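Local coordinates for fluorescence recovery protein (Synechocystis sp., PDB 4JDX) that accelerates the return of the active orange carotenoid protein to its resting form, restoring phycobilisome fluorescence after photoprotective quenching, at residues K29-E34 against G71-R76; A40-Q45 against H59-A64; V83-L88 against S107-L112. All coordinates share one frame; numbering follows the deposited sequence.

Interaction 1: residues K29-E34 against G71-R76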
loop_
_atom_site.group_PDB
_atom_site.type_symbol
_atom_site.label_atom_id
_atom_site.label_comp_id
_atom_site.label_asym_id
_atom_site.label_seq_id
_atom_site.Cartn_x
_atom_site.Cartn_y
_atom_site.Cartn_z
ATOM N N LYS A 29 -1.812 22.253 -9.886
ATOM C CA LYS A 29 -1.293 22.846 -8.661
ATOM C C LYS A 29 -1.842 22.106 -7.443
ATOM O O LYS A 29 -1.089 21.698 -6.559
ATOM C CB LYS A 29 -1.694 24.318 -8.590
ATOM C CG LYS A 29 -0.879 25.150 -7.620
ATOM C CD LYS A 29 -1.422 26.566 -7.552
ATOM C CE LYS A 29 -0.400 27.540 -6.998
ATOM N NZ LYS A 29 0.305 28.280 -8.084
ATOM N N ALA A 30 -3.161 21.936 -7.412
ATOM C CA ALA A 30 -3.835 21.233 -6.326
ATOM C C ALA A 30 -3.348 19.792 -6.252
ATOM O O ALA A 30 -3.108 19.255 -5.169
ATOM C CB ALA A 30 -5.344 21.265 -6.538
ATOM N N TYR A 31 -3.208 19.174 -7.420
ATOM C CA TYR A 31 -2.715 17.808 -7.527
ATOM C C TYR A 31 -1.368 17.672 -6.825
ATOM O O TYR A 31 -1.152 16.737 -6.051
ATOM C CB TYR A 31 -2.593 17.405 -8.999
ATOM C CG TYR A 31 -1.939 16.059 -9.219
ATOM C CD1 TYR A 31 -2.539 14.892 -8.771
ATOM C CD2 TYR A 31 -0.725 15.955 -9.881
ATOM C CE1 TYR A 31 -1.944 13.662 -8.971
ATOM C CE2 TYR A 31 -0.125 14.730 -10.084
ATOM C CZ TYR A 31 -0.738 13.589 -9.628
ATOM O OH TYR A 31 -0.141 12.368 -9.834
ATOM N N GLN A 32 -0.468 18.613 -7.090
ATOM C CA GLN A 32 0.844 18.609 -6.459
ATOM C C GLN A 32 0.717 18.800 -4.951
ATOM O O GLN A 32 1.465 18.200 -4.179
ATOM C CB GLN A 32 1.730 19.699 -7.061
ATOM C CG GLN A 32 2.120 19.429 -8.506
ATOM C CD GLN A 32 3.009 18.208 -8.650
ATOM O OE1 GLN A 32 3.787 17.889 -7.754
ATOM N NE2 GLN A 32 2.895 17.515 -9.777
ATOM N N ARG A 33 -0.240 19.625 -4.536
ATOM C CA ARG A 33 -0.465 19.866 -3.117
ATOM C C ARG A 33 -0.942 18.589 -2.434
ATOM O O ARG A 33 -0.606 18.328 -1.279
ATOM C CB ARG A 33 -1.502 20.972 -2.910
ATOM C CG ARG A 33 -1.055 22.354 -3.350
ATOM C CD ARG A 33 -1.905 23.411 -2.677
ATOM N NE ARG A 33 -1.477 24.774 -2.991
ATOM C CZ ARG A 33 -2.199 25.670 -3.661
ATOM N NH1 ARG A 33 -3.410 25.380 -4.115
ATOM N NH2 ARG A 33 -1.701 26.876 -3.878
ATOM N N GLU A 34 -1.729 17.795 -3.152
ATOM C CA GLU A 34 -2.273 16.567 -2.595
ATOM C C GLU A 34 -1.181 15.507 -2.462
ATOM O O GLU A 34 -1.198 14.702 -1.531
ATOM C CB GLU A 34 -3.420 16.040 -3.457
ATOM C CG GLU A 34 -4.188 14.914 -2.795
ATOM C CD GLU A 34 -5.484 14.584 -3.504
ATOM O OE1 GLU A 34 -5.601 14.878 -4.712
ATOM O OE2 GLU A 34 -6.390 14.029 -2.845
ATOM N N GLY A 71 -8.903 9.540 -10.281
ATOM C CA GLY A 71 -10.110 10.012 -10.938
ATOM C C GLY A 71 -10.700 11.274 -10.334
ATOM O O GLY A 71 -11.823 11.655 -10.664
ATOM N N LYS A 72 -9.946 11.935 -9.459
ATOM C CA LYS A 72 -10.456 13.104 -8.746
ATOM C C LYS A 72 -10.476 14.367 -9.605
ATOM O O LYS A 72 -11.382 15.190 -9.488
ATOM C CB LYS A 72 -9.630 13.371 -7.483
ATOM C CG LYS A 72 -9.974 14.689 -6.807
ATOM C CD LYS A 72 -9.090 14.960 -5.606
ATOM C CE LYS A 72 -9.664 14.349 -4.343
ATOM N NZ LYS A 72 -9.004 14.893 -3.129
ATOM N N TYR A 73 -9.473 14.520 -10.464
ATOM C CA TYR A 73 -9.316 15.748 -11.238
ATOM C C TYR A 73 -9.992 15.651 -12.600
ATOM O O TYR A 73 -9.338 15.680 -13.641
ATOM C CB TYR A 73 -7.830 16.092 -11.369
ATOM C CG TYR A 73 -7.205 16.378 -10.022
ATOM C CD1 TYR A 73 -7.244 17.654 -9.475
ATOM C CD2 TYR A 73 -6.612 15.368 -9.278
ATOM C CE1 TYR A 73 -6.694 17.919 -8.239
ATOM C CE2 TYR A 73 -6.059 15.627 -8.040
ATOM C CZ TYR A 73 -6.104 16.905 -7.525
ATOM O OH TYR A 73 -5.556 17.176 -6.292
ATOM N N ASP A 74 -11.317 15.547 -12.569
ATOM C CA ASP A 74 -12.123 15.426 -13.773
ATOM C C ASP A 74 -12.528 16.813 -14.274
ATOM O O ASP A 74 -13.215 17.557 -13.575
ATOM C CB ASP A 74 -13.366 14.589 -13.467
ATOM C CG ASP A 74 -14.131 14.201 -14.711
ATOM O OD1 ASP A 74 -13.797 14.700 -15.805
ATOM O OD2 ASP A 74 -15.079 13.397 -14.592
ATOM N N ASP A 75 -12.104 17.152 -15.489
ATOM C CA ASP A 75 -12.306 18.495 -16.026
ATOM C C ASP A 75 -13.585 18.604 -16.852
ATOM O O ASP A 75 -13.857 19.646 -17.451
ATOM C CB ASP A 75 -11.106 18.902 -16.887
ATOM C CG ASP A 75 -11.043 18.140 -18.195
ATOM O OD1 ASP A 75 -10.485 18.681 -19.172
ATOM O OD2 ASP A 75 -11.553 17.002 -18.250
ATOM N N ARG A 76 -14.375 17.534 -16.878
ATOM C CA ARG A 76 -15.591 17.512 -17.681
ATOM C C ARG A 76 -16.636 18.495 -17.160
ATOM O O ARG A 76 -16.750 18.727 -15.956
ATOM C CB ARG A 76 -16.167 16.097 -17.760
ATOM C CG ARG A 76 -15.390 15.193 -18.703
ATOM C CD ARG A 76 -15.922 13.769 -18.707
ATOM N NE ARG A 76 -15.734 13.112 -17.417
ATOM C CZ ARG A 76 -16.056 11.847 -17.168
ATOM N NH1 ARG A 76 -16.582 11.093 -18.123
ATOM N NH2 ARG A 76 -15.853 11.330 -15.965
#
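Tyr-73 lays its ring against helix 17-47 where Ala-30, Tyr-31 and Glu-34 come together, and this is the close-packed part of the contact. CB of Tyr-31 sits over one face of the ring in a CH-pi contact, 4.1 Å from its centroid, while CG of Lys-72 lies over the opposite face. The Tyr-31 ring turns its edge to the Tyr-73 face, an offset edge-to-face pair with planes 86° apart. At the rim of the Tyr-73 ring, CB of Ala-30 approaches CE1 to 4.0 Å. The phenol end reaches Glu-34: Tyr-73 OH donates to OE1 of Glu-34 at 2.8 Å, from above the carboxylate plane. Lys-72, its chain bent at chi3 (-88°), returns its NZ to OE2 of the same carboxylate at 2.8 Å, again from above the plane, and the ammonium also pairs with Glu-90 and Glu-68. Past Tyr-73 the packing ends: the loop turns away from the helix, and Asp-75 and Arg-76 stand exposed to solvent. One buried carboxylate thus takes a phenol and an ammonium on separate oxygens, which probably helps to keep Glu-34 ionised and ties the loop to the long helix.

Interaction 2: residues A40-Q45 against H59-A64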
loop_
_atom_site.group_PDB
_atom_site.type_symbol
_atom_site.label_atom_id
_atom_site.label_comp_id
_atom_site.label_asym_id
_atom_site.label_seq_id
_atom_site.Cartn_x
_atom_site.Cartn_y
_atom_site.Cartn_z
ATOM N N ALA A 40 3.444 13.176 3.215
ATOM C CA ALA A 40 3.705 13.532 4.608
ATOM C C ALA A 40 2.992 12.592 5.576
ATOM O O ALA A 40 3.587 12.119 6.545
ATOM C CB ALA A 40 3.283 14.977 4.868
ATOM N N THR A 41 1.715 12.325 5.315
ATOM C CA THR A 41 0.933 11.439 6.173
ATOM C C THR A 41 1.502 10.027 6.138
ATOM O O THR A 41 1.723 9.410 7.178
ATOM C CB THR A 41 -0.556 11.388 5.755
ATOM O OG1 THR A 41 -0.671 10.939 4.400
ATOM C CG2 THR A 41 -1.207 12.755 5.902
ATOM N N VAL A 42 1.737 9.528 4.930
ATOM C CA VAL A 42 2.305 8.202 4.730
ATOM C C VAL A 42 3.629 8.074 5.468
ATOM O O VAL A 42 3.848 7.127 6.225
ATOM C CB VAL A 42 2.547 7.929 3.232
ATOM C CG1 VAL A 42 3.412 6.678 3.027
ATOM C CG2 VAL A 42 1.220 7.808 2.496
ATOM N N GLN A 43 4.509 9.040 5.236
ATOM C CA GLN A 43 5.828 9.050 5.849
ATOM C C GLN A 43 5.705 9.069 7.367
ATOM O O GLN A 43 6.598 8.608 8.080
ATOM C CB GLN A 43 6.613 10.275 5.375
ATOM C CG GLN A 43 8.031 9.972 4.931
ATOM C CD GLN A 43 8.621 11.077 4.077
ATOM O OE1 GLN A 43 8.016 12.132 3.902
ATOM N NE2 GLN A 43 9.808 10.837 3.537
ATOM N N ALA A 44 4.582 9.588 7.852
ATOM C CA ALA A 44 4.374 9.781 9.281
ATOM C C ALA A 44 3.844 8.513 9.940
ATOM O O ALA A 44 4.437 8.005 10.891
ATOM C CB ALA A 44 3.414 10.943 9.517
ATOM N N GLN A 45 2.732 7.997 9.424
ATOM C CA GLN A 45 2.079 6.844 10.033
ATOM C C GLN A 45 2.853 5.556 9.755
ATOM O O GLN A 45 2.487 4.485 10.240
ATOM C CB GLN A 45 0.626 6.721 9.562
ATOM C CG GLN A 45 0.459 6.460 8.079
ATOM C CD GLN A 45 -0.993 6.252 7.681
ATOM O OE1 GLN A 45 -1.569 7.059 6.951
ATOM N NE2 GLN A 45 -1.588 5.162 8.154
ATOM N N HIS A 59 -1.475 0.376 4.175
ATOM C CA HIS A 59 -1.638 -0.178 2.842
ATOM C C HIS A 59 -3.028 0.120 2.292
ATOM O O HIS A 59 -3.175 0.535 1.141
ATOM C CB HIS A 59 -1.414 -1.685 2.870
ATOM C CG HIS A 59 -1.698 -2.354 1.562
ATOM N ND1 HIS A 59 -0.899 -2.183 0.455
ATOM C CD2 HIS A 59 -2.701 -3.179 1.185
ATOM C CE1 HIS A 59 -1.393 -2.886 -0.551
ATOM N NE2 HIS A 59 -2.484 -3.498 -0.135
ATOM N N ASP A 60 -4.045 -0.094 3.121
ATOM C CA ASP A 60 -5.424 0.153 2.722
ATOM C C ASP A 60 -5.611 1.625 2.383
ATOM O O ASP A 60 -6.287 1.975 1.415
ATOM C CB ASP A 60 -6.385 -0.243 3.844
ATOM C CG ASP A 60 -6.367 -1.732 4.134
ATOM O OD1 ASP A 60 -5.957 -2.511 3.249
ATOM O OD2 ASP A 60 -6.772 -2.120 5.250
ATOM N N PHE A 61 -5.000 2.482 3.194
ATOM C CA PHE A 61 -5.067 3.925 3.002
ATOM C C PHE A 61 -4.497 4.337 1.644
ATOM O O PHE A 61 -5.130 5.089 0.904
ATOM C CB PHE A 61 -4.317 4.636 4.133
ATOM C CG PHE A 61 -4.167 6.119 3.930
ATOM C CD1 PHE A 61 -5.204 6.982 4.221
ATOM C CD2 PHE A 61 -2.980 6.648 3.455
ATOM C CE1 PHE A 61 -5.065 8.344 4.034
ATOM C CE2 PHE A 61 -2.836 8.008 3.269
ATOM C CZ PHE A 61 -3.879 8.856 3.559
ATOM N N LEU A 62 -3.305 3.842 1.319
ATOM C CA LEU A 62 -2.667 4.142 0.037
ATOM C C LEU A 62 -3.493 3.643 -1.141
ATOM O O LEU A 62 -3.672 4.353 -2.130
ATOM C CB LEU A 62 -1.275 3.514 -0.032
ATOM C CG LEU A 62 -0.131 4.315 0.586
ATOM C CD1 LEU A 62 1.095 3.430 0.758
ATOM C CD2 LEU A 62 0.190 5.533 -0.274
ATOM N N SER A 63 -3.980 2.411 -1.037
ATOM C CA SER A 63 -4.791 1.821 -2.095
ATOM C C SER A 63 -5.969 2.729 -2.406
ATOM O O SER A 63 -6.297 2.969 -3.568
ATOM C CB SER A 63 -5.311 0.444 -1.677
ATOM O OG SER A 63 -4.296 -0.554 -1.711
ATOM N N ALA A 64 -6.592 3.240 -1.351
ATOM C CA ALA A 64 -7.809 4.030 -1.473
ATOM C C ALA A 64 -7.495 5.432 -1.974
ATOM O O ALA A 64 -8.118 5.917 -2.920
ATOM C CB ALA A 64 -8.525 4.097 -0.129
#
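The Phe-61 ring reaches across from helix 53-70 to three residues of helix 17-47. Over one face, toward the rim, lies OE1 of Gln-45, 3.8 Å from CD2 of Phe-61, with the amide plane tilted 45° to the ring. At the edge, near the ring plane, CG2 of Val-42 comes to 4.1 Å from CE2 of Phe-61. OG1 of Thr-41 approaches the same end of the ring obliquely, 3.8 Å from CE2 of Phe-61, but its hydrogen bond goes back to the carbonyl of Leu-38 in its own helix. Phe-61 extends toward the other helix because its CG stands opposite the backbone N (chi1 172°), and this reach matters where the local axes are 11.3 Å apart. Deeper in, CG2 of Val-42 also meets CD2 of Leu-62 at 3.7 Å, the two side chains crossing at about a right angle. One valine methyl therefore touches both Phe-61 and Leu-62. Replacing Phe-61 with an alanine would probably open a gap between the helices, leaving the Gln-45 amide without the ring face it lies over and Val-42 with Leu-62 as its remaining partner across these segments. The two segments run antiparallel, at 169°, as the arms of a helical hairpin formed by helices 17-47 and 53-70. The second subunit packs beside this hairpin: its Leu-55 meets Val-42 and its His-59 meets Leu-62, so the buried side of the contact continues into the dimer interface.

Interaction 3: residues V83-L88 against S107-L112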
loop_
_atom_site.group_PDB
_atom_site.type_symbol
_atom_site.label_atom_id
_atom_site.label_comp_id
_atom_site.label_asym_id
_atom_site.label_seq_id
_atom_site.Cartn_x
_atom_site.Cartn_y
_atom_site.Cartn_z
ATOM N N VAL A 83 -15.975 19.467 -8.580
ATOM C CA VAL A 83 -14.594 19.132 -8.258
ATOM C C VAL A 83 -13.928 20.282 -7.515
ATOM O O VAL A 83 -13.313 20.078 -6.469
ATOM C CB VAL A 83 -13.775 18.812 -9.529
ATOM C CG1 VAL A 83 -12.300 18.607 -9.188
ATOM C CG2 VAL A 83 -14.343 17.589 -10.242
ATOM N N PHE A 84 -14.052 21.490 -8.054
ATOM C CA PHE A 84 -13.459 22.666 -7.423
ATOM C C PHE A 84 -13.975 22.853 -6.000
ATOM O O PHE A 84 -13.207 23.155 -5.087
ATOM C CB PHE A 84 -13.726 23.924 -8.253
ATOM C CG PHE A 84 -12.758 24.110 -9.389
ATOM C CD1 PHE A 84 -11.405 24.233 -9.143
ATOM C CD2 PHE A 84 -13.201 24.162 -10.699
ATOM C CE1 PHE A 84 -10.512 24.400 -10.180
ATOM C CE2 PHE A 84 -12.308 24.330 -11.739
ATOM C CZ PHE A 84 -10.964 24.450 -11.478
ATOM N N ALA A 85 -15.277 22.656 -5.818
ATOM C CA ALA A 85 -15.893 22.759 -4.502
ATOM C C ALA A 85 -15.224 21.792 -3.531
ATOM O O ALA A 85 -14.907 22.152 -2.395
ATOM C CB ALA A 85 -17.382 22.467 -4.595
ATOM N N GLN A 86 -15.008 20.563 -3.987
ATOM C CA GLN A 86 -14.364 19.540 -3.167
ATOM C C GLN A 86 -12.933 19.948 -2.819
ATOM O O GLN A 86 -12.516 19.863 -1.663
ATOM C CB GLN A 86 -14.351 18.199 -3.899
ATOM C CG GLN A 86 -13.876 17.037 -3.042
ATOM C CD GLN A 86 -14.837 16.715 -1.907
ATOM O OE1 GLN A 86 -16.022 17.046 -1.970
ATOM N NE2 GLN A 86 -14.330 16.068 -0.863
ATOM N N LEU A 87 -12.190 20.387 -3.829
ATOM C CA LEU A 87 -10.817 20.847 -3.644
ATOM C C LEU A 87 -10.754 21.984 -2.635
ATOM O O LEU A 87 -9.835 22.054 -1.817
ATOM C CB LEU A 87 -10.236 21.320 -4.977
ATOM C CG LEU A 87 -10.088 20.242 -6.052
ATOM C CD1 LEU A 87 -9.610 20.856 -7.363
ATOM C CD2 LEU A 87 -9.145 19.134 -5.579
ATOM N N LEU A 88 -11.738 22.875 -2.701
ATOM C CA LEU A 88 -11.808 24.014 -1.797
ATOM C C LEU A 88 -12.106 23.538 -0.382
ATOM O O LEU A 88 -11.510 24.011 0.587
ATOM C CB LEU A 88 -12.901 24.975 -2.257
ATOM C CG LEU A 88 -13.073 26.249 -1.433
ATOM C CD1 LEU A 88 -11.830 27.127 -1.520
ATOM C CD2 LEU A 88 -14.306 26.997 -1.905
ATOM N N SER A 107 -19.191 31.924 -6.884
ATOM C CA SER A 107 -20.213 31.915 -5.847
ATOM C C SER A 107 -20.770 30.513 -5.643
ATOM O O SER A 107 -20.931 30.056 -4.511
ATOM C CB SER A 107 -21.346 32.876 -6.212
ATOM O OG SER A 107 -20.893 34.217 -6.204
ATOM N N LYS A 108 -21.062 29.835 -6.747
ATOM C CA LYS A 108 -21.632 28.496 -6.699
ATOM C C LYS A 108 -20.664 27.538 -6.008
ATOM O O LYS A 108 -21.060 26.745 -5.153
ATOM C CB LYS A 108 -21.941 28.006 -8.115
ATOM C CG LYS A 108 -22.596 26.636 -8.178
ATOM C CD LYS A 108 -23.973 26.642 -7.532
ATOM C CE LYS A 108 -24.695 25.324 -7.762
ATOM N NZ LYS A 108 -25.976 25.235 -7.005
ATOM N N ILE A 109 -19.393 27.630 -6.379
ATOM C CA ILE A 109 -18.357 26.785 -5.798
ATOM C C ILE A 109 -18.240 27.006 -4.294
ATOM O O ILE A 109 -18.312 26.058 -3.512
ATOM C CB ILE A 109 -16.990 27.056 -6.458
ATOM C CG1 ILE A 109 -16.986 26.518 -7.891
ATOM C CG2 ILE A 109 -15.862 26.422 -5.650
ATOM C CD1 ILE A 109 -15.746 26.877 -8.682
ATOM N N LYS A 110 -18.057 28.260 -3.895
ATOM C CA LYS A 110 -17.943 28.604 -2.483
ATOM C C LYS A 110 -19.151 28.091 -1.708
ATOM O O LYS A 110 -19.018 27.580 -0.597
ATOM C CB LYS A 110 -17.818 30.119 -2.314
ATOM C CG LYS A 110 -16.549 30.702 -2.909
ATOM C CD LYS A 110 -16.478 32.204 -2.706
ATOM C CE LYS A 110 -15.235 32.783 -3.354
ATOM N NZ LYS A 110 -15.045 34.221 -3.022
ATOM N N ALA A 111 -20.327 28.222 -2.314
ATOM C CA ALA A 111 -21.575 27.819 -1.678
ATOM C C ALA A 111 -21.584 26.318 -1.408
ATOM O O ALA A 111 -21.879 25.878 -0.295
ATOM C CB ALA A 111 -22.763 28.207 -2.555
ATOM N N LEU A 112 -21.255 25.538 -2.432
ATOM C CA LEU A 112 -21.247 24.083 -2.321
ATOM C C LEU A 112 -20.228 23.609 -1.285
ATOM O O LEU A 112 -20.459 22.625 -0.580
ATOM C CB LEU A 112 -20.940 23.454 -3.683
ATOM C CG LEU A 112 -21.976 23.732 -4.775
ATOM C CD1 LEU A 112 -21.468 23.267 -6.135
ATOM C CD2 LEU A 112 -23.309 23.073 -4.432
#
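With CG1 opposite its carbonyl carbon (chi1 -71°) and CD1 extended beyond it, Ile-109 divides its branches between two neighbouring residues of helix 80-89. CD1 runs to CB of Phe-84, 3.6 Å away, while CG2 lies against the backbone of Ala-85, 3.8 Å from its N. Leu-88 extends its CG away from its own backbone N (chi1 -178°), bringing CD2 to 4.1 Å from CG2 of Ile-109 and to 4.0 Å from CA of Lys-110. On the other flank, CB of Ala-85 meets CB of Leu-112 at 3.8 Å. The small side chain of Ala-85 fits the close approach of the backbones: its CA is 4.9 Å from that of Ile-109, and the local helix axes come within 8.3 Å, crossing at -52°. Behind the contact, Phe-84 turns its ring toward helix 17-47, where it meets the ring of Phe-27 and packs on Ala-23 and Leu-26. Ile-109 also reaches Ile-81 and Leu-98. The contact is carried by aliphatic groups, with neither a salt bridge nor a hydrogen bond between the segments, so its hold on the C-terminal helix comes from the burial of apolar surface and the fit of Ile-109 against the backbone of Ala-85.

In the fold
Interactions 1 and 2 share helix 17-47, their centres 18 Å apart, and interaction 2 is nested in the chain loop that interaction 1 closes. Their nearest atoms remain about 7 Å from each other. Interaction 3 follows in series and touches interaction 1 directly: CE1 of Tyr-73 lies 3.8 Å from CD2 of Leu-87, and Val-83 packs on the loop backbone at Lys-72 and Asp-74. Interactions 2 and 3 lie on opposite sides of the chain's centre, 26 Å between centres. Of the three, interaction 2 alone is reached by the second subunit; interaction 1 joins the loop to helix 17-47 and interaction 3 joins helices 80-89 and 103-114, both within one chain.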